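Local coordinates for protein cyclic pyranopterin monophosphate synthase 2 (Mycobacterium tuberculosis, PDB 4FDF) that probably catalyses the conversion of (8S)-3',8-cyclo-7,8-dihydroguanosine 5'-triphosphate to cyclic pyranopterin monophosphate, with release of diphosphate, in molybdenum cofactor biosynthesis, at residues Thr47-Val52 / Gly102-Glu107; Gly58-Gly63 / Asp137-Val142; Ala72-Ala77 / Val95-Thr100; Ile108-Arg113 / Thr126-Ala131. All coordinates share one frame; numbering follows the deposited sequence.

Interaction 1. Residues Thr47-Val52 / Gly102-Glu107; sequences TSAQVV and GQLDIE
The flat groups that Val52 meets are two successive peptide units of the turn Gly102-Leu104, and its two methyls approach them differently. CG2 stands over the face of the Gln103 peptide, 3.3 Å from Gln103 O, whereas CG1 lies at the edge of the Gly102 peptide, nearly in its plane and 3.4 Å from Gly102 O. With CG1 anti to the backbone nitrogen (chi1 172°), one branch is put at each carbonyl. The third carbonyl, that of Leu104, takes the polar contact. Thr47 N donates to Leu104 O at 2.9 Å, with a moderately bent N-H...O angle of 142°. Thr47 CG2 also presses on this oxygen, 3.3 Å from Leu104 O, whereas its OG1 turns to a hydrogen bond with Asp143. Farther along, the Leu104 side chain reaches over the first turn of the helix, its CD2 being 4.2 Å from Ala49 CB. That helix start is capped by Ser48, whose OG accepts from Val51 N at 3.1 Å. Since Ile106 is paired by backbone bonds with Leu45, the Thr47-Leu104 bond prolongs the antiparallel register of strands 35-46 and 105-116 by one step. The contact thus exemplifies a strand passing through a serine N-cap into a helix, docked on the turn of a β-hairpin between strands 92-101 and 105-116.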
loop_
_atom_site.group_PDB
_atom_site.type_symbol
_atom_site.label_atom_id
_atom_site.label_comp_id
_atom_site.label_asym_id
_atom_site.label_seq_id
_atom_site.Cartn_x
_atom_site.Cartn_y
_atom_site.Cartn_z
ATOM N N THR B 47 -19.832 -19.969 13.416
ATOM C CA THR B 47 -19.866 -19.282 14.712
ATOM C C THR B 47 -20.981 -19.797 15.664
ATOM O O THR B 47 -21.382 -20.949 15.571
ATOM C CB THR B 47 -19.836 -17.737 14.532
ATOM O OG1 THR B 47 -19.646 -17.108 15.802
ATOM C CG2 THR B 47 -21.105 -17.216 13.859
ATOM N N SER B 48 -21.464 -18.952 16.572
ATOM C CA SER B 48 -22.434 -19.379 17.589
ATOM C C SER B 48 -23.783 -18.698 17.396
ATOM O O SER B 48 -23.872 -17.651 16.742
ATOM C CB SER B 48 -21.900 -19.069 18.984
ATOM O OG SER B 48 -21.822 -17.666 19.170
ATOM N N ALA B 49 -24.826 -19.293 17.976
ATOM C CA ALA B 49 -26.181 -18.741 17.913
ATOM C C ALA B 49 -26.208 -17.377 18.577
ATOM O O ALA B 49 -26.899 -16.464 18.118
ATOM C CB ALA B 49 -27.184 -19.678 18.586
ATOM N N GLN B 50 -25.441 -17.250 19.658
ATOM C CA GLN B 50 -25.252 -15.977 20.317
ATOM C C GLN B 50 -24.701 -14.905 19.371
ATOM O O GLN B 50 -25.188 -13.768 19.376
ATOM C CB GLN B 50 -24.317 -16.125 21.506
ATOM C CG GLN B 50 -24.482 -14.994 22.508
ATOM C CD GLN B 50 -23.380 -14.948 23.528
ATOM O OE1 GLN B 50 -22.545 -15.856 23.624
ATOM N NE2 GLN B 50 -23.365 -13.883 24.299
ATOM N N VAL B 51 -23.692 -15.267 18.576
ATOM C CA VAL B 51 -23.089 -14.324 17.633
ATOM C C VAL B 51 -24.105 -13.907 16.571
ATOM O O VAL B 51 -24.241 -12.721 16.278
ATOM C CB VAL B 51 -21.767 -14.858 17.013
ATOM C CG1 VAL B 51 -21.366 -14.051 15.780
ATOM C CG2 VAL B 51 -20.651 -14.799 18.037
ATOM N N VAL B 52 -24.833 -14.878 16.026
ATOM C CA VAL B 52 -25.920 -14.610 15.088
ATOM C C VAL B 52 -26.938 -13.676 15.743
ATOM O O VAL B 52 -27.416 -12.723 15.119
ATOM C CB VAL B 52 -26.603 -15.928 14.603
ATOM C CG1 VAL B 52 -27.857 -15.636 13.768
ATOM C CG2 VAL B 52 -25.629 -16.770 13.800
ATOM N N GLY B 102 -27.238 -17.633 8.648
ATOM C CA GLY B 102 -28.034 -18.798 9.020
ATOM C C GLY B 102 -28.178 -18.887 10.522
ATOM O O GLY B 102 -28.062 -17.882 11.233
ATOM N N GLN B 103 -28.405 -20.104 10.997
ATOM C CA GLN B 103 -28.593 -20.375 12.417
ATOM C C GLN B 103 -27.299 -20.170 13.204
ATOM O O GLN B 103 -27.294 -19.547 14.265
ATOM C CB GLN B 103 -29.091 -21.811 12.611
ATOM C CG GLN B 103 -30.324 -22.182 11.784
ATOM C CD GLN B 103 -31.605 -21.538 12.299
ATOM O OE1 GLN B 103 -31.726 -21.224 13.487
ATOM N NE2 GLN B 103 -32.570 -21.341 11.404
ATOM N N LEU B 104 -26.206 -20.700 12.668
ATOM C CA LEU B 104 -24.931 -20.734 13.372
ATOM C C LEU B 104 -23.803 -20.213 12.495
ATOM O O LEU B 104 -22.721 -19.908 12.986
ATOM C CB LEU B 104 -24.616 -22.170 13.795
ATOM C CG LEU B 104 -25.592 -22.862 14.752
ATOM C CD1 LEU B 104 -25.608 -24.361 14.495
ATOM C CD2 LEU B 104 -25.249 -22.541 16.213
ATOM N N ASP B 105 -24.080 -20.118 11.199
ATOM C CA ASP B 105 -23.093 -19.818 10.171
ATOM C C ASP B 105 -23.397 -18.507 9.433
ATOM O O ASP B 105 -24.551 -18.047 9.392
ATOM C CB ASP B 105 -23.047 -20.972 9.161
ATOM C CG ASP B 105 -22.457 -22.250 9.753
ATOM O OD1 ASP B 105 -21.527 -22.157 10.578
ATOM O OD2 ASP B 105 -22.920 -23.350 9.396
ATOM N N ILE B 106 -22.351 -17.910 8.866
ATOM C CA ILE B 106 -22.490 -16.761 7.974
ATOM C C ILE B 106 -21.802 -17.065 6.646
ATOM O O ILE B 106 -20.583 -17.158 6.578
ATOM C CB ILE B 106 -21.914 -15.476 8.603
ATOM C CG1 ILE B 106 -22.512 -15.263 10.001
ATOM C CG2 ILE B 106 -22.184 -14.265 7.700
ATOM C CD1 ILE B 106 -21.747 -14.303 10.889
ATOM N N GLU B 107 -22.596 -17.248 5.597
ATOM C CA GLU B 107 -22.048 -17.472 4.267
ATOM C C GLU B 107 -21.674 -16.146 3.600
ATOM O O GLU B 107 -22.386 -15.139 3.721
ATOM C CB GLU B 107 -23.011 -18.287 3.403
#

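Interaction 2. Residues Gly58-Gly63 / Asp137-Val142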
loop_
_atom_site.group_PDB
_atom_site.type_symbol
_atom_site.label_atom_id
_atom_site.label_comp_id
_atom_site.label_asym_id
_atom_site.label_seq_id
_atom_site.Cartn_x
_atom_site.Cartn_y
_atom_site.Cartn_z
ATOM N N GLY B 58 -27.931 -6.036 16.371
ATOM C CA GLY B 58 -26.946 -4.957 16.269
ATOM C C GLY B 58 -26.175 -4.754 17.561
ATOM O O GLY B 58 -25.711 -3.647 17.840
ATOM N N GLY B 59 -26.021 -5.826 18.340
ATOM C CA GLY B 59 -25.458 -5.731 19.681
ATOM C C GLY B 59 -24.003 -6.128 19.863
ATOM O O GLY B 59 -23.549 -6.265 20.996
ATOM N N LEU B 60 -23.268 -6.315 18.769
ATOM C CA LEU B 60 -21.840 -6.633 18.860
ATOM C C LEU B 60 -21.060 -5.468 19.453
ATOM O O LEU B 60 -21.308 -4.310 19.092
ATOM C CB LEU B 60 -21.252 -6.969 17.489
ATOM C CG LEU B 60 -21.630 -8.302 16.862
ATOM C CD1 LEU B 60 -21.085 -8.354 15.437
ATOM C CD2 LEU B 60 -21.096 -9.458 17.703
ATOM N N PRO B 61 -20.107 -5.764 20.356
ATOM C CA PRO B 61 -19.324 -4.694 20.971
ATOM C C PRO B 61 -18.629 -3.795 19.943
ATOM O O PRO B 61 -18.623 -2.571 20.090
ATOM C CB PRO B 61 -18.293 -5.456 21.814
ATOM C CG PRO B 61 -18.970 -6.748 22.136
ATOM C CD PRO B 61 -19.748 -7.088 20.895
ATOM N N LYS B 62 -18.081 -4.392 18.894
ATOM C CA LYS B 62 -17.231 -3.643 17.977
ATOM C C LYS B 62 -18.021 -2.893 16.891
ATOM O O LYS B 62 -17.484 -2.014 16.223
ATOM C CB LYS B 62 -16.180 -4.575 17.378
ATOM C CG LYS B 62 -14.758 -4.105 17.588
ATOM C CD LYS B 62 -13.829 -5.297 17.690
ATOM C CE LYS B 62 -12.499 -5.031 17.018
ATOM N NZ LYS B 62 -11.661 -6.261 17.053
ATOM N N GLY B 63 -19.297 -3.237 16.734
ATOM C CA GLY B 63 -20.185 -2.526 15.818
ATOM C C GLY B 63 -20.785 -3.415 14.747
ATOM O O GLY B 63 -20.941 -4.621 14.947
ATOM N N ASP B 137 -12.747 -10.744 13.212
ATOM C CA ASP B 137 -12.278 -9.660 14.058
ATOM C C ASP B 137 -13.431 -9.022 14.852
ATOM O O ASP B 137 -13.244 -8.595 15.982
ATOM C CB ASP B 137 -11.554 -8.586 13.243
ATOM C CG ASP B 137 -10.922 -7.519 14.129
ATOM O OD1 ASP B 137 -10.068 -7.873 14.969
ATOM O OD2 ASP B 137 -11.310 -6.335 14.021
ATOM N N MET B 138 -14.614 -8.964 14.249
ATOM C CA MET B 138 -15.757 -8.328 14.874
ATOM C C MET B 138 -16.399 -9.215 15.942
ATOM O O MET B 138 -17.072 -8.710 16.843
ATOM C CB MET B 138 -16.808 -7.939 13.822
ATOM C CG MET B 138 -16.307 -7.034 12.700
ATOM S SD MET B 138 -16.044 -5.306 13.145
ATOM C CE MET B 138 -14.507 -5.435 14.007
ATOM N N ILE B 139 -16.203 -10.528 15.833
ATOM C CA ILE B 139 -16.924 -11.468 16.695
ATOM C C ILE B 139 -16.035 -12.245 17.669
ATOM O O ILE B 139 -16.552 -12.929 18.550
ATOM C CB ILE B 139 -17.854 -12.443 15.877
ATOM C CG1 ILE B 139 -17.051 -13.519 15.136
ATOM C CG2 ILE B 139 -18.753 -11.676 14.910
ATOM C CD1 ILE B 139 -17.037 -14.853 15.842
ATOM N N LYS B 140 -14.716 -12.137 17.519
ATOM C CA LYS B 140 -13.793 -12.993 18.284
ATOM C C LYS B 140 -13.872 -12.832 19.812
ATOM O O LYS B 140 -13.429 -13.709 20.547
ATOM C CB LYS B 140 -12.345 -12.852 17.793
ATOM C CG LYS B 140 -11.708 -11.467 17.979
ATOM C CD LYS B 140 -10.277 -11.485 17.490
ATOM C CE LYS B 140 -9.488 -10.317 18.034
ATOM N NZ LYS B 140 -9.926 -9.034 17.469
ATOM N N ALA B 141 -14.432 -11.721 20.276
ATOM C CA ALA B 141 -14.584 -11.469 21.712
ATOM C C ALA B 141 -15.778 -12.225 22.320
ATOM O O ALA B 141 -15.779 -12.531 23.514
ATOM C CB ALA B 141 -14.691 -9.968 21.989
ATOM N N VAL B 142 -16.785 -12.513 21.491
ATOM C CA VAL B 142 -17.942 -13.321 21.884
ATOM C C VAL B 142 -17.711 -14.805 21.586
ATOM O O VAL B 142 -18.095 -15.668 22.376
ATOM C CB VAL B 142 -19.242 -12.847 21.176
ATOM C CG1 VAL B 142 -20.453 -13.634 21.663
ATOM C CG2 VAL B 142 -19.462 -11.357 21.378
#
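Two lysine ammonium groups share one aspartate: Lys62 NZ and Lys140 NZ stand only 3.3 Å apart, held together by Asp137. Lys140 NZ bonds to Asp137 OD1 at 2.8 Å, approaching from 40° above the carboxylate plane. Lys62 NZ lies over the same face of this carboxylate, equally far (3.1 Å) from OD1 and OD2 of Asp137; as hydrogen bonds these two are weak, but they complete a salt-bridge network. The firmer hydrogen bond of Lys62 goes to the main chain, from NZ to Asp137 O at 3.0 Å, and meets the carbonyl from 43° out of its plane. One ammonium group is therefore fixed by both the backbone and the side chain of a single residue. The route to it is apolar. The Lys62 chain, bent at chi2 and chi3, crosses Met138 at about a right angle, and the methionine, its chain folded back, brings its CE to 3.6 Å from Lys62 CE. Nearer the start of the loop, Leu60 and Ile139 lie side by side, CD1 of the former 4.1 Å from CG2 of the latter, while Pro61 CD rests against Val142 CG2. A second subunit packs against this contact: its Leu86 lies on Lys62 and Met138, and its Met122 on Asp137, both partners being predicted substrate-binding residues. Within the chain, the loop between helices 49-57 and 65-83 thus lies along the C-terminal end of helix 121-139, with Leu60 and Met138 also touching Ala65 at the start of helix 65-83.

Interaction 3. Residues Ala72-Ala77 / Val95-Thr100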
loop_
_atom_site.group_PDB
_atom_site.type_symbol
_atom_site.label_atom_id
_atom_site.label_comp_id
_atom_site.label_asym_id
_atom_site.label_seq_id
_atom_site.Cartn_x
_atom_site.Cartn_y
_atom_site.Cartn_z
ATOM N N ALA B 72 -14.327 -4.135 3.870
ATOM C CA ALA B 72 -12.988 -4.750 3.891
ATOM C C ALA B 72 -12.765 -5.717 2.709
ATOM O O ALA B 72 -11.672 -5.740 2.101
ATOM C CB ALA B 72 -12.736 -5.452 5.229
ATOM N N GLY B 73 -13.808 -6.488 2.380
ATOM C CA GLY B 73 -13.772 -7.433 1.244
ATOM C C GLY B 73 -13.655 -6.722 -0.100
ATOM O O GLY B 73 -12.942 -7.177 -1.003
ATOM N N ILE B 74 -14.335 -5.589 -0.230
ATOM C CA ILE B 74 -14.287 -4.805 -1.464
ATOM C C ILE B 74 -12.894 -4.216 -1.672
ATOM O O ILE B 74 -12.293 -4.378 -2.738
ATOM C CB ILE B 74 -15.394 -3.731 -1.502
ATOM C CG1 ILE B 74 -16.750 -4.403 -1.732
ATOM C CG2 ILE B 74 -15.137 -2.700 -2.612
ATOM C CD1 ILE B 74 -17.957 -3.520 -1.391
ATOM N N MET B 75 -12.367 -3.577 -0.636
ATOM C CA MET B 75 -11.039 -2.993 -0.696
ATOM C C MET B 75 -9.961 -4.037 -0.956
ATOM O O MET B 75 -9.040 -3.802 -1.735
ATOM C CB MET B 75 -10.745 -2.229 0.595
ATOM C CG MET B 75 -11.578 -0.951 0.739
ATOM S SD MET B 75 -11.401 -0.193 2.366
ATOM C CE MET B 75 -9.810 0.627 2.171
ATOM N N ALA B 76 -10.086 -5.200 -0.328
ATOM C CA ALA B 76 -9.097 -6.255 -0.504
ATOM C C ALA B 76 -9.133 -6.803 -1.918
ATOM O O ALA B 76 -8.088 -7.090 -2.487
ATOM C CB ALA B 76 -9.287 -7.371 0.518
ATOM N N ALA B 77 -10.323 -6.945 -2.491
ATOM C CA ALA B 77 -10.414 -7.352 -3.901
ATOM C C ALA B 77 -9.466 -6.536 -4.789
ATOM O O ALA B 77 -8.770 -7.095 -5.636
ATOM C CB ALA B 77 -11.838 -7.231 -4.411
ATOM N N VAL B 95 -17.475 -5.009 -7.918
ATOM C CA VAL B 95 -17.242 -5.920 -6.793
ATOM C C VAL B 95 -18.431 -5.899 -5.840
ATOM O O VAL B 95 -18.766 -4.852 -5.285
ATOM C CB VAL B 95 -15.978 -5.540 -5.949
ATOM C CG1 VAL B 95 -15.697 -6.620 -4.894
ATOM C CG2 VAL B 95 -14.741 -5.317 -6.829
ATOM N N ASP B 96 -19.060 -7.056 -5.653
ATOM C CA ASP B 96 -20.106 -7.209 -4.645
ATOM C C ASP B 96 -19.714 -8.242 -3.602
ATOM O O ASP B 96 -19.078 -9.259 -3.920
ATOM C CB ASP B 96 -21.435 -7.593 -5.291
ATOM C CG ASP B 96 -22.053 -6.449 -6.055
ATOM O OD1 ASP B 96 -21.874 -6.395 -7.285
ATOM O OD2 ASP B 96 -22.705 -5.587 -5.428
ATOM N N VAL B 97 -20.080 -7.960 -2.354
ATOM C CA VAL B 97 -19.949 -8.911 -1.261
ATOM C C VAL B 97 -21.322 -9.070 -0.612
ATOM O O VAL B 97 -21.903 -8.093 -0.122
ATOM C CB VAL B 97 -18.890 -8.465 -0.203
ATOM C CG1 VAL B 97 -18.823 -9.465 0.965
ATOM C CG2 VAL B 97 -17.504 -8.306 -0.843
ATOM N N ASP B 98 -21.838 -10.300 -0.623
ATOM C CA ASP B 98 -23.124 -10.601 -0.009
ATOM C C ASP B 98 -22.978 -11.577 1.161
ATOM O O ASP B 98 -22.070 -12.415 1.174
ATOM C CB ASP B 98 -24.109 -11.156 -1.049
ATOM C CG ASP B 98 -24.396 -10.165 -2.178
ATOM O OD1 ASP B 98 -24.579 -8.952 -1.907
ATOM O OD2 ASP B 98 -24.449 -10.609 -3.349
ATOM N N PHE B 99 -23.886 -11.447 2.126
ATOM C CA PHE B 99 -23.964 -12.337 3.276
ATOM C C PHE B 99 -25.318 -13.031 3.340
ATOM O O PHE B 99 -26.353 -12.425 3.037
ATOM C CB PHE B 99 -23.736 -11.562 4.570
ATOM C CG PHE B 99 -22.466 -10.771 4.585
ATOM C CD1 PHE B 99 -21.259 -11.384 4.899
ATOM C CD2 PHE B 99 -22.476 -9.403 4.284
ATOM C CE1 PHE B 99 -20.067 -10.646 4.905
ATOM C CE2 PHE B 99 -21.303 -8.661 4.290
ATOM C CZ PHE B 99 -20.091 -9.276 4.599
ATOM N N THR B 100 -25.298 -14.314 3.699
ATOM C CA THR B 100 -26.501 -15.033 4.106
ATOM C C THR B 100 -26.244 -15.509 5.528
ATOM O O THR B 100 -25.359 -16.335 5.751
ATOM C CB THR B 100 -26.794 -16.249 3.209
ATOM O OG1 THR B 100 -26.870 -15.845 1.839
ATOM C CG2 THR B 100 -28.108 -16.930 3.627
#
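Ile74 and Ala77 of helix 65-83 pack against Val95 and Val97 of strand 92-101, a helix-on-sheet contact in the buried core of the ferredoxin-like fold. The helix runs roughly antiparallel to the strand, at 147°, with the segment axes 8.2 Å apart at their closest. Val95 and Val97, alternate residues of the strand, turn to the same face. Val95 CG1 fits between two helix side chains one turn apart, 3.9 Å from Ala77 CB and 4.0 Å from Ile74 CG1; the isoleucine and this valine run past one another head to tail. Ile74 CG1, placed anti to its own carbonyl carbon (chi1 -73°), also reaches the second valine, 4.1 Å from Val97 CG2. Gly73 completes the surface: lacking a side chain, it admits Val97 CG2 to 4.2 Å from Gly73 C. Pro85 and Met26 of a third subunit pack on Ile74 and Val95, so this end of the layer borders the assembly interface. No hydrogen bond joins the two segments. The side chains meet through methyl and methylene groups, and Val97 also rests on the glycine backbone, which implies that the fit depends on shape and on the exclusion of water rather than on directional bonds.

Interaction 4. Residues Ile108-Arg113 / Thr126-Ala131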
loop_
_atom_site.group_PDB
_atom_site.type_symbol
_atom_site.label_atom_id
_atom_site.label_comp_id
_atom_site.label_asym_id
_atom_site.label_seq_id
_atom_site.Cartn_x
_atom_site.Cartn_y
_atom_site.Cartn_z
ATOM N N ILE B 108 -20.532 -16.150 2.919
ATOM C CA ILE B 108 -20.035 -14.963 2.257
ATOM C C ILE B 108 -19.928 -15.262 0.764
ATOM O O ILE B 108 -19.420 -16.302 0.370
ATOM C CB ILE B 108 -18.657 -14.548 2.832
ATOM C CG1 ILE B 108 -18.724 -14.445 4.356
ATOM C CG2 ILE B 108 -18.189 -13.227 2.231
ATOM C CD1 ILE B 108 -17.393 -14.557 5.053
ATOM N N THR B 109 -20.427 -14.361 -0.070
ATOM C CA THR B 109 -20.289 -14.535 -1.510
ATOM C C THR B 109 -19.702 -13.261 -2.124
ATOM O O THR B 109 -20.223 -12.167 -1.908
ATOM C CB THR B 109 -21.654 -14.894 -2.160
ATOM O OG1 THR B 109 -22.276 -15.953 -1.412
ATOM C CG2 THR B 109 -21.491 -15.341 -3.599
ATOM N N ALA B 110 -18.621 -13.403 -2.885
ATOM C CA ALA B 110 -18.069 -12.269 -3.610
ATOM C C ALA B 110 -18.210 -12.444 -5.120
ATOM O O ALA B 110 -17.899 -13.502 -5.667
ATOM C CB ALA B 110 -16.616 -12.021 -3.219
ATOM N N THR B 111 -18.708 -11.398 -5.772
ATOM C CA THR B 111 -18.881 -11.367 -7.224
ATOM C C THR B 111 -17.994 -10.258 -7.765
ATOM O O THR B 111 -18.089 -9.108 -7.323
ATOM C CB THR B 111 -20.371 -11.139 -7.607
ATOM O OG1 THR B 111 -21.141 -12.261 -7.166
ATOM C CG2 THR B 111 -20.551 -10.981 -9.114
ATOM N N VAL B 112 -17.101 -10.621 -8.683
ATOM C CA VAL B 112 -16.127 -9.686 -9.241
ATOM C C VAL B 112 -16.304 -9.645 -10.748
ATOM O O VAL B 112 -16.453 -10.687 -11.394
ATOM C CB VAL B 112 -14.655 -10.076 -8.889
ATOM C CG1 VAL B 112 -13.655 -9.102 -9.543
ATOM C CG2 VAL B 112 -14.431 -10.077 -7.377
ATOM N N ARG B 113 -16.306 -8.439 -11.302
ATOM C CA ARG B 113 -16.376 -8.251 -12.749
ATOM C C ARG B 113 -15.187 -7.432 -13.243
ATOM O O ARG B 113 -14.704 -6.513 -12.549
ATOM C CB ARG B 113 -17.716 -7.618 -13.161
ATOM C CG ARG B 113 -18.928 -8.560 -12.991
ATOM C CD ARG B 113 -20.277 -7.825 -12.888
ATOM N NE ARG B 113 -20.273 -6.790 -11.847
ATOM C CZ ARG B 113 -20.875 -6.876 -10.658
ATOM N NH1 ARG B 113 -21.580 -7.955 -10.311
ATOM N NH2 ARG B 113 -20.779 -5.859 -9.809
ATOM N N THR B 126 -9.992 -13.485 -2.562
ATOM C CA THR B 126 -9.353 -12.544 -1.638
ATOM C C THR B 126 -10.397 -11.730 -0.844
ATOM O O THR B 126 -10.288 -11.572 0.387
ATOM C CB THR B 126 -8.364 -11.636 -2.420
ATOM O OG1 THR B 126 -7.310 -12.450 -2.960
ATOM C CG2 THR B 126 -7.762 -10.564 -1.550
ATOM N N ALA B 127 -11.410 -11.237 -1.557
ATOM C CA ALA B 127 -12.543 -10.524 -0.965
ATOM C C ALA B 127 -13.282 -11.389 0.050
ATOM O O ALA B 127 -13.512 -10.975 1.181
ATOM C CB ALA B 127 -13.504 -10.053 -2.066
ATOM N N VAL B 128 -13.624 -12.610 -0.342
ATOM C CA VAL B 128 -14.278 -13.548 0.563
ATOM C C VAL B 128 -13.380 -13.750 1.775
ATOM O O VAL B 128 -13.813 -13.702 2.926
ATOM C CB VAL B 128 -14.545 -14.903 -0.139
ATOM C CG1 VAL B 128 -14.773 -16.036 0.886
ATOM C CG2 VAL B 128 -15.733 -14.792 -1.083
ATOM N N SER B 129 -12.103 -13.923 1.494
ATOM C CA SER B 129 -11.134 -14.198 2.515
ATOM C C SER B 129 -10.994 -13.062 3.508
ATOM O O SER B 129 -11.067 -13.288 4.728
ATOM C CB SER B 129 -9.814 -14.488 1.839
ATOM O OG SER B 129 -8.890 -14.974 2.793
ATOM N N VAL B 130 -10.827 -11.833 3.012
ATOM C CA VAL B 130 -10.648 -10.697 3.921
ATOM C C VAL B 130 -11.951 -10.332 4.649
ATOM O O VAL B 130 -11.920 -9.898 5.806
ATOM C CB VAL B 130 -9.970 -9.481 3.227
ATOM C CG1 VAL B 130 -9.945 -8.258 4.148
ATOM C CG2 VAL B 130 -8.520 -9.849 2.812
ATOM N N ALA B 131 -13.088 -10.532 3.989
ATOM C CA ALA B 131 -14.397 -10.325 4.623
ATOM C C ALA B 131 -14.614 -11.286 5.790
ATOM O O ALA B 131 -15.191 -10.898 6.808
ATOM C CB ALA B 131 -15.524 -10.467 3.596
#
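Val128 of helix 121-139 meets Ala110 and Ile108 of strand 105-116. Its CB lies 4.7 Å from both Ala110 CB and Ile108 CG2, and the branch CG2 continues from there toward the strand. Pointing opposite the carbonyl carbon (chi1 160°, measured to CG1), CG2 ends 3.6 Å from Ala110 CB and 3.7 Å from Ala110 N; one methyl thus touches both the side chain and the main chain of the alanine. On the Ile108 side it is looser, with CG2 of Val128 4.4 Å from CG2 of Ile108. Two alanines flank this methyl on the helix. Ala127 CB meets Ala110 CB at 3.9 Å, methyl against methyl, and Ala131, one turn later, brings its CB to 4.1 Å from Ile108 CG2. Small residues on both sides let the backbones come close, and the segment axes approach to 7.6 Å at an angle of 145°. No hydrogen bond crosses between the segments, and the side chains that meet are apolar, as befits the centre of the chain. Strand 105-116 is flanked in the sheet by strands 35-46 and 92-101, with Val128 also touching Ala41 of the former and Ile108 touching Val97 and Phe99 of the latter. Above the sheet, helix 121-139 lies beside helix 65-83, where Ala127 packs on Ala77, while Leu133 of a second subunit lies against Thr126 and Ser129.

Overall arrangement
Interactions 3 and 4 form one core, their centres about 5 Å apart: helices 65-83 and 121-139 lie on neighbouring strands, which Asp98 N and Thr109 O (2.8 Å) and the Asp96-Arg113 salt bridge join. Interactions 1 and 2, centres about 13 Å apart, share another end of the chain, where Val51 CG1 meets Ile139 CG2 at 3.6 Å. Strand 105-116 links interaction 1 to interaction 4, and helix 121-139 links interaction 2 to it. Glu123, predicted to bind substrate, lies near the core, its side chain about 4 Å from that of Ala77; interaction 2 instead faces predicted substrate-binding residues of a second subunit, consistent with sites formed between subunits.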